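2-polyprenyl-6-methoxyphenol hydroxylase-like FAD-dependent oxidoreductase (PDB 6UI5) binds flavin-adenine dinucleotide and is probably an FAD-dependent oxidoreductase related to the aromatic-ring hydroxylases. Local coordinates at residues Arg74-Arg79 with Leu346-Pro351; Asp183-Arg188 with Glu257-Gln262. All coordinates share one frame; numbering follows the deposited sequence.

Contact 1: Arg74-Arg79 with Leu346-Pro351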
loop_
_atom_site.group_PDB
_atom_site.type_symbol
_atom_site.label_atom_id
_atom_site.label_comp_id
_atom_site.label_asym_id
_atom_site.label_seq_id
_atom_site.Cartn_x
_atom_site.Cartn_y
_atom_site.Cartn_z
ATOM N N ARG A 74 14.792 -4.884 -3.637
ATOM C CA ARG A 74 14.153 -4.747 -2.339
ATOM C C ARG A 74 13.202 -3.553 -2.329
ATOM O O ARG A 74 13.344 -2.622 -3.114
ATOM C CB ARG A 74 15.204 -4.616 -1.223
ATOM C CG ARG A 74 16.201 -5.783 -1.176
ATOM C CD ARG A 74 16.478 -6.312 0.244
ATOM N NE ARG A 74 16.917 -7.716 0.234
ATOM C CZ ARG A 74 16.171 -8.754 0.632
ATOM N NH1 ARG A 74 14.940 -8.561 1.102
ATOM N NH2 ARG A 74 16.661 -9.992 0.573
ATOM N N PHE A 75 12.202 -3.606 -1.456
ATOM C CA PHE A 75 11.340 -2.468 -1.139
ATOM C C PHE A 75 11.511 -2.219 0.349
ATOM O O PHE A 75 11.125 -3.061 1.171
ATOM C CB PHE A 75 9.871 -2.746 -1.482
ATOM C CG PHE A 75 8.988 -1.503 -1.505
ATOM C CD1 PHE A 75 9.090 -0.572 -2.553
ATOM C CD2 PHE A 75 8.037 -1.289 -0.521
ATOM C CE1 PHE A 75 8.274 0.570 -2.593
ATOM C CE2 PHE A 75 7.209 -0.149 -0.544
ATOM C CZ PHE A 75 7.329 0.780 -1.584
ATOM N N ALA A 76 12.073 -1.072 0.702
ATOM C CA ALA A 76 12.689 -0.979 2.017
ATOM C C ALA A 76 13.585 -2.203 2.168
ATOM O O ALA A 76 14.555 -2.358 1.419
ATOM C CB ALA A 76 11.637 -0.902 3.134
ATOM N N ASP A 77 13.226 -3.110 3.077
ATOM C CA ASP A 77 14.001 -4.322 3.317
ATOM C C ASP A 77 13.212 -5.580 2.987
ATOM O O ASP A 77 13.618 -6.678 3.389
ATOM C CB ASP A 77 14.491 -4.367 4.769
ATOM C CG ASP A 77 13.353 -4.443 5.763
ATOM O OD1 ASP A 77 12.726 -3.396 6.029
ATOM O OD2 ASP A 77 13.083 -5.551 6.274
ATOM N N LEU A 78 12.098 -5.449 2.274
ATOM C CA LEU A 78 11.339 -6.592 1.790
ATOM C C LEU A 78 11.790 -6.967 0.382
ATOM O O LEU A 78 12.385 -6.166 -0.339
ATOM C CB LEU A 78 9.842 -6.287 1.772
ATOM C CG LEU A 78 9.251 -5.829 3.097
ATOM C CD1 LEU A 78 7.721 -5.738 3.010
ATOM C CD2 LEU A 78 9.695 -6.758 4.223
ATOM N N ARG A 79 11.477 -8.199 -0.008
ATOM C CA ARG A 79 11.800 -8.711 -1.329
ATOM C C ARG A 79 10.703 -8.369 -2.315
ATOM O O ARG A 79 9.526 -8.477 -1.988
ATOM C CB ARG A 79 11.956 -10.227 -1.299
ATOM C CG ARG A 79 12.289 -10.775 -2.644
ATOM C CD ARG A 79 12.287 -12.287 -2.688
ATOM N NE ARG A 79 12.546 -12.702 -4.055
ATOM C CZ ARG A 79 11.613 -12.865 -4.987
ATOM N NH1 ARG A 79 10.323 -12.682 -4.714
ATOM N NH2 ARG A 79 11.986 -13.232 -6.200
ATOM N N LEU A 346 10.311 4.583 3.109
ATOM C CA LEU A 346 10.721 5.084 4.426
ATOM C C LEU A 346 9.669 4.773 5.489
ATOM O O LEU A 346 10.012 4.530 6.655
ATOM C CB LEU A 346 10.997 6.590 4.381
ATOM C CG LEU A 346 12.317 7.036 3.742
ATOM C CD1 LEU A 346 12.537 8.532 3.939
ATOM C CD2 LEU A 346 13.491 6.239 4.296
ATOM N N ALA A 347 8.388 4.726 5.102
ATOM C CA ALA A 347 7.340 4.557 6.106
ATOM C C ALA A 347 7.259 3.137 6.631
ATOM O O ALA A 347 6.428 2.878 7.505
ATOM C CB ALA A 347 5.982 4.975 5.544
ATOM N N LEU A 348 8.075 2.216 6.115
ATOM C CA LEU A 348 8.258 0.911 6.741
ATOM C C LEU A 348 9.420 0.901 7.728
ATOM O O LEU A 348 9.719 -0.151 8.308
ATOM C CB LEU A 348 8.472 -0.184 5.686
ATOM C CG LEU A 348 7.302 -0.499 4.752
ATOM C CD1 LEU A 348 7.146 0.551 3.708
ATOM C CD2 LEU A 348 7.449 -1.869 4.096
ATOM N N LEU A 349 10.070 2.044 7.933
ATOM C CA LEU A 349 11.203 2.150 8.829
ATOM C C LEU A 349 10.919 3.030 10.032
ATOM O O LEU A 349 11.226 2.657 11.168
ATOM C CB LEU A 349 12.405 2.686 8.044
ATOM C CG LEU A 349 12.879 1.666 7.020
ATOM C CD1 LEU A 349 13.919 2.284 6.126
ATOM C CD2 LEU A 349 13.444 0.462 7.755
ATOM N N TYR A 350 10.312 4.182 9.815
ATOM C CA TYR A 350 10.226 5.165 10.862
ATOM C C TYR A 350 9.007 6.058 10.676
ATOM O O TYR A 350 8.670 6.411 9.566
ATOM C CB TYR A 350 11.520 5.993 10.876
ATOM C CG TYR A 350 11.570 7.061 11.945
ATOM C CD1 TYR A 350 12.092 6.788 13.212
ATOM C CD2 TYR A 350 11.098 8.343 11.694
ATOM C CE1 TYR A 350 12.139 7.765 14.192
ATOM C CE2 TYR A 350 11.125 9.314 12.671
ATOM C CZ TYR A 350 11.654 9.030 13.913
ATOM O OH TYR A 350 11.682 10.019 14.872
ATOM N N PRO A 351 8.362 6.464 11.775
ATOM C CA PRO A 351 8.651 6.049 13.153
ATOM C C PRO A 351 8.191 4.628 13.370
ATOM O O PRO A 351 7.480 4.076 12.516
ATOM C CB PRO A 351 7.849 7.027 14.006
ATOM C CG PRO A 351 6.816 7.590 13.098
ATOM C CD PRO A 351 7.397 7.571 11.713
#
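L348 reaches into the tip of a beta hairpin and meets three of its residues through carbon alone. Its CB lies 4.1 Å from CB of A76, a methyl small enough to let the two chains come close. Farther out the side chain forks: CD2 touches CD1 of L78 at 4.0 Å, the two leucines crossing at about a right angle, while CD1 comes obliquely to the F75 ring, 4.3 Å from its CE2. With CG of L348 beside its own backbone N (chi1 -66°), the branched end is carried to the hairpin.

The backbone bonds serve each partner separately. F75 to L78 form a type II' turn, closed by F75 N to L78 O and L78 N to F75 O, both 2.8 Å. In the other segment O of L346 accepts from the amides of L349 and Y350 where helix 325-346 ends.

At the polar margin, OD1 of D77 stands 4.3 Å from CD2 of L349, but its strong partner is R359 of helix 352-365, in a salt bridge. M361 of the second subunit also packs on F75. The chemistry implies an apolar fit between hairpin tip and interhelical loop, with the D77-R359 salt bridge at its border.

Contact 2: Asp183-Arg188 with Glu257-Gln262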
loop_
_atom_site.group_PDB
_atom_site.type_symbol
_atom_site.label_atom_id
_atom_site.label_comp_id
_atom_site.label_asym_id
_atom_site.label_seq_id
_atom_site.Cartn_x
_atom_site.Cartn_y
_atom_site.Cartn_z
ATOM N N ASP A 183 34.591 8.243 1.553
ATOM C CA ASP A 183 35.587 7.175 1.598
ATOM C C ASP A 183 36.666 7.476 2.637
ATOM O O ASP A 183 37.417 8.452 2.511
ATOM C CB ASP A 183 36.223 6.949 0.231
ATOM C CG ASP A 183 35.180 6.914 -0.901
ATOM O OD1 ASP A 183 34.580 5.836 -1.098
ATOM O OD2 ASP A 183 35.000 7.926 -1.618
ATOM N N VAL A 184 36.745 6.642 3.649
ATOM C CA VAL A 184 37.864 6.640 4.579
ATOM C C VAL A 184 38.959 5.740 4.027
ATOM O O VAL A 184 38.692 4.754 3.341
ATOM C CB VAL A 184 37.422 6.178 5.987
ATOM C CG1 VAL A 184 36.262 7.013 6.482
ATOM C CG2 VAL A 184 37.074 4.685 5.969
ATOM N N ALA A 185 40.209 6.084 4.309
ATOM C CA ALA A 185 41.252 5.078 4.246
ATOM C C ALA A 185 41.353 4.397 5.596
ATOM O O ALA A 185 41.205 5.022 6.646
ATOM C CB ALA A 185 42.604 5.649 3.848
ATOM N N ILE A 186 41.578 3.095 5.550
ATOM C CA ILE A 186 41.399 2.244 6.709
ATOM C C ILE A 186 41.798 0.856 6.246
ATOM O O ILE A 186 41.499 0.462 5.111
ATOM C CB ILE A 186 39.947 2.320 7.240
ATOM C CG1 ILE A 186 39.868 1.819 8.671
ATOM C CG2 ILE A 186 38.987 1.543 6.369
ATOM C CD1 ILE A 186 40.911 2.429 9.484
ATOM N N ASN A 187 42.541 0.139 7.081
ATOM C CA ASN A 187 42.879 -1.246 6.795
ATOM C C ASN A 187 41.601 -1.984 6.394
ATOM O O ASN A 187 40.498 -1.479 6.622
ATOM C CB ASN A 187 43.563 -1.847 8.032
ATOM C CG ASN A 187 44.260 -3.154 7.752
ATOM O OD1 ASN A 187 44.293 -3.631 6.619
ATOM N ND2 ASN A 187 44.837 -3.742 8.794
ATOM N N ARG A 188 41.698 -3.164 5.788
ATOM C CA ARG A 188 40.495 -3.944 5.518
ATOM C C ARG A 188 40.439 -5.200 6.375
ATOM O O ARG A 188 39.543 -5.336 7.214
ATOM C CB ARG A 188 40.383 -4.298 4.027
ATOM C CG ARG A 188 39.163 -5.156 3.672
ATOM C CD ARG A 188 38.714 -4.920 2.230
ATOM N NE ARG A 188 38.191 -6.127 1.586
ATOM C CZ ARG A 188 38.647 -6.627 0.439
ATOM N NH1 ARG A 188 38.107 -7.733 -0.064
ATOM N NH2 ARG A 188 39.633 -6.022 -0.213
ATOM N N GLU A 257 42.663 7.781 7.653
ATOM C CA GLU A 257 42.628 9.051 6.939
ATOM C C GLU A 257 41.306 9.134 6.188
ATOM O O GLU A 257 40.705 8.113 5.839
ATOM C CB GLU A 257 43.815 9.175 5.977
ATOM C CG GLU A 257 44.318 10.591 5.810
ATOM C CD GLU A 257 45.388 10.672 4.743
ATOM O OE1 GLU A 257 45.433 9.776 3.878
ATOM O OE2 GLU A 257 46.195 11.625 4.780
ATOM N N ALA A 258 40.859 10.361 5.928
ATOM C CA ALA A 258 39.606 10.602 5.216
ATOM C C ALA A 258 39.900 11.298 3.890
ATOM O O ALA A 258 40.460 12.405 3.876
ATOM C CB ALA A 258 38.644 11.439 6.057
ATOM N N HIS A 259 39.534 10.646 2.777
ATOM C CA HIS A 259 39.733 11.265 1.467
ATOM C C HIS A 259 38.693 12.348 1.224
ATOM O O HIS A 259 39.009 13.442 0.742
ATOM C CB HIS A 259 39.672 10.208 0.365
ATOM C CG HIS A 259 40.535 9.018 0.629
ATOM N ND1 HIS A 259 41.902 9.041 0.449
ATOM C CD2 HIS A 259 40.235 7.778 1.083
ATOM C CE1 HIS A 259 42.405 7.863 0.771
ATOM N NE2 HIS A 259 41.414 7.078 1.157
ATOM N N TRP A 260 37.443 12.048 1.556
ATOM C CA TRP A 260 36.328 12.977 1.470
ATOM C C TRP A 260 35.170 12.358 2.244
ATOM O O TRP A 260 34.857 11.192 2.051
ATOM C CB TRP A 260 35.934 13.281 0.008
ATOM C CG TRP A 260 35.284 12.123 -0.725
ATOM C CD1 TRP A 260 35.921 11.117 -1.388
ATOM C CD2 TRP A 260 33.869 11.852 -0.847
ATOM N NE1 TRP A 260 35.002 10.243 -1.920
ATOM C CE2 TRP A 260 33.737 10.667 -1.604
ATOM C CE3 TRP A 260 32.706 12.497 -0.399
ATOM C CZ2 TRP A 260 32.485 10.102 -1.924
ATOM C CZ3 TRP A 260 31.437 11.922 -0.720
ATOM C CH2 TRP A 260 31.354 10.743 -1.472
ATOM N N LEU A 261 34.566 13.132 3.134
ATOM C CA LEU A 261 33.326 12.758 3.776
ATOM C C LEU A 261 32.430 13.992 3.780
ATOM O O LEU A 261 32.893 15.113 3.554
ATOM C CB LEU A 261 33.563 12.208 5.190
ATOM C CG LEU A 261 34.477 11.013 5.483
ATOM C CD1 LEU A 261 34.255 10.615 6.968
ATOM C CD2 LEU A 261 34.273 9.802 4.526
ATOM N N GLN A 262 31.121 13.776 3.952
ATOM C CA GLN A 262 30.165 14.869 3.812
ATOM C C GLN A 262 28.989 14.668 4.750
ATOM O O GLN A 262 28.420 13.575 4.787
ATOM C CB GLN A 262 29.630 14.988 2.374
ATOM C CG GLN A 262 30.656 15.203 1.266
ATOM C CD GLN A 262 30.501 16.529 0.562
ATOM O OE1 GLN A 262 30.425 17.597 1.206
ATOM N NE2 GLN A 262 30.465 16.485 -0.780
#
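Antiparallel strand pairing joins the end of strand 176-185 to the start of strand 257-271, at an outlying part of the FAD-binding region. A185 and E257 form a hydrogen-bonded pair, with A185 N to E257 O at 2.6 Å and E257 N to A185 O, the longer of the two, at 3.3 Å. V184 and A258 follow as a non-hydrogen-bonded pair. A beta bulge then shifts the register by one: D183 N donates a hydrogen bond to W260 O (3.0 Å), whereas D183 O accepts from H259 N (3.1 Å, N-H...O angle 148°).

The side chains divide between two faces. V184 points to the same face as A258, and its CG1 meets CD2 of L261 at 3.9 Å; L238 and L241 of helix 238-249 cover these apolar groups, a fitting place for branched aliphatic residues. On the face of A185, D183 and W260, the H259 ring lies obliquely by the A185 methyl, NE2 3.3 Å from CB. The carboxylate of D183 lies beside the W260 indole, though the detail of their approach is doubtful, and its OD1 is held in a salt bridge by R218. W260 itself has D183 N over one face, offset toward the rim.

Such a ladder, turning a corner at H259, contains a beta bulge in a curled antiparallel sheet, here about 7 Å from FAD at the W260 side chain.

The two contacts lie apart, their nearest atoms about 17 Å from each other, and share no helix or strand. Both are partly buried, with three buried residues among those that touch, but only contact 2 includes exposed ones. Contact 1 sets a hairpin tip against a loop between two helices and relies on apolar packing across its segments; the second subunit also touches it. Contact 2 pairs two strands of one sheet, so backbone bonds do the joining and side chains add to it; no other chain of the assembly touches it. Each keeps an aspartate paired with an arginine from outside its segments: D77 with R359, D183 with R218.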